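Local coordinates for surface presentation of antigens protein SpaK (Salmonella typhimurium, PDB 2FM8) that acts as a type III secretion chaperone, storing effectors such as SipA, SopA, SopE and SopE2 in the bacterial cytoplasm in a secretion-competent state, at residues A70-I73 / L74-M78. Residues are numbered along the deposited sequence; the frame is centred on the assembly and turned at random.
Sequences AYEI and LMTIM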
loop_
_atom_site.group_PDB
_atom_site.type_symbol
_atom_site.label_atom_id
_atom_site.label_comp_id
_atom_site.label_asym_id
_atom_site.label_seq_id
_atom_site.Cartn_x
_atom_site.Cartn_y
_atom_site.Cartn_z
ATOM N N ALA A 70 -0.448 -7.288 5.339
ATOM C CA ALA A 70 -0.676 -7.060 3.919
ATOM C C ALA A 70 -0.207 -8.203 3.024
ATOM O O ALA A 70 -0.872 -8.507 2.031
ATOM C CB ALA A 70 -0.073 -5.751 3.462
ATOM N N TYR A 71 0.890 -8.863 3.367
ATOM C CA TYR A 71 1.348 -9.997 2.555
ATOM C C TYR A 71 0.383 -11.182 2.549
ATOM O O TYR A 71 0.058 -11.757 1.509
ATOM C CB TYR A 71 2.689 -10.474 3.083
ATOM C CG TYR A 71 3.309 -11.598 2.303
ATOM C CD1 TYR A 71 3.438 -11.533 0.895
ATOM C CD2 TYR A 71 3.776 -12.727 2.962
ATOM C CE1 TYR A 71 4.027 -12.575 0.185
ATOM C CE2 TYR A 71 4.362 -13.756 2.273
ATOM C CZ TYR A 71 4.499 -13.682 0.897
ATOM O OH TYR A 71 5.126 -14.720 0.278
ATOM N N GLU A 72 -0.069 -11.556 3.740
ATOM C CA GLU A 72 -1.061 -12.617 3.877
ATOM C C GLU A 72 -2.355 -12.260 3.129
ATOM O O GLU A 72 -3.003 -13.119 2.519
ATOM C CB GLU A 72 -1.315 -12.893 5.372
ATOM C CG GLU A 72 -2.491 -13.832 5.643
ATOM C CD GLU A 72 -2.630 -14.170 7.140
ATOM O OE1 GLU A 72 -1.631 -14.097 7.856
ATOM O OE2 GLU A 72 -3.728 -14.494 7.589
ATOM N N ILE A 73 -2.729 -10.996 3.174
ATOM C CA ILE A 73 -3.931 -10.549 2.490
ATOM C C ILE A 73 -3.747 -10.635 0.984
ATOM O O ILE A 73 -4.609 -11.150 0.272
ATOM C CB ILE A 73 -4.326 -9.141 2.963
ATOM C CG1 ILE A 73 -4.833 -9.199 4.426
ATOM C CG2 ILE A 73 -5.355 -8.485 2.041
ATOM C CD1 ILE A 73 -6.201 -9.871 4.611
ATOM N N LEU A 74 -2.603 -10.169 0.499
ATOM C CA LEU A 74 -2.301 -10.270 -0.925
ATOM C C LEU A 74 -2.264 -11.727 -1.455
ATOM O O LEU A 74 -2.792 -12.003 -2.534
ATOM C CB LEU A 74 -1.021 -9.531 -1.233
ATOM C CG LEU A 74 -0.992 -8.353 -2.200
ATOM C CD1 LEU A 74 -2.271 -7.604 -2.397
ATOM C CD2 LEU A 74 0.154 -7.428 -1.811
ATOM N N MET A 75 -1.641 -12.642 -0.706
ATOM C CA MET A 75 -1.645 -14.058 -1.084
ATOM C C MET A 75 -3.044 -14.585 -1.203
ATOM O O MET A 75 -3.362 -15.330 -2.143
ATOM C CB MET A 75 -0.977 -14.933 -0.024
ATOM C CG MET A 75 0.408 -14.561 0.401
ATOM S SD MET A 75 1.566 -15.865 -0.038
ATOM C CE MET A 75 1.575 -15.094 -1.648
ATOM N N THR A 76 -3.875 -14.242 -0.218
ATOM C CA THR A 76 -5.273 -14.621 -0.248
ATOM C C THR A 76 -5.993 -14.081 -1.516
ATOM O O THR A 76 -6.698 -14.813 -2.198
ATOM C CB THR A 76 -6.008 -14.190 1.044
ATOM O OG1 THR A 76 -5.231 -14.540 2.204
ATOM C CG2 THR A 76 -7.356 -14.874 1.138
ATOM N N ILE A 77 -5.840 -12.799 -1.798
ATOM C CA ILE A 77 -6.370 -12.192 -3.019
ATOM C C ILE A 77 -5.890 -12.959 -4.282
ATOM O O ILE A 77 -6.698 -13.339 -5.168
ATOM C CB ILE A 77 -5.963 -10.668 -3.094
ATOM C CG1 ILE A 77 -6.778 -9.818 -2.084
ATOM C CG2 ILE A 77 -6.169 -10.082 -4.463
ATOM C CD1 ILE A 77 -8.272 -9.747 -2.378
ATOM N N MET A 78 -4.595 -13.231 -4.332
ATOM C CA MET A 78 -4.007 -13.859 -5.521
ATOM C C MET A 78 -4.443 -15.296 -5.761
ATOM O O MET A 78 -4.311 -15.794 -6.889
ATOM C CB MET A 78 -2.501 -13.756 -5.505
ATOM C CG MET A 78 -2.079 -12.330 -5.632
ATOM S SD MET A 78 -0.306 -12.117 -5.595
ATOM C CE MET A 78 0.146 -12.901 -7.145
#
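Met-75 sets its CG over one face of the Tyr-71 ring, one helical turn back, and runs on across it. This CG lies 4.2 Å from the ring centroid and 11° off the normal, which meets the geometry of a CH-pi contact. The sulfur is displaced toward the phenol end: SD is 3.8 Å from Tyr-71 CZ and stands obliquely, 31° off the normal, in a Met-aromatic contact. The bent chain of Met-75 brings CE to 4.0 Å from Tyr-71 CE1, still on the same side of the ring plane. Both residues sit in helix 62-78, where the carbonyl oxygens from Ala-70 to Ile-73 all accept i to i+4 bonds, as in Met-75 N to Tyr-71 O at 2.9 Å. Glu-72 O gains a second donor: Thr-76 OG1, at 2.7 Å, and Thr-76 N, at 3.1 Å, reach this oxygen from opposite faces of its carbonyl plane. With OG1 beside its own backbone nitrogen (chi1 -46°), the hydroxyl turns back along the helix to make that bond. Glu-72 OE2 is hydrogen-bonded to Ser-132, while Ile-73 and Ile-77 pack on Phe-129 of helix 112-132. Toward the dimer partner, Leu-74 meets Leu-74 of the second subunit and Tyr-71 packs on Gln-67 of that subunit.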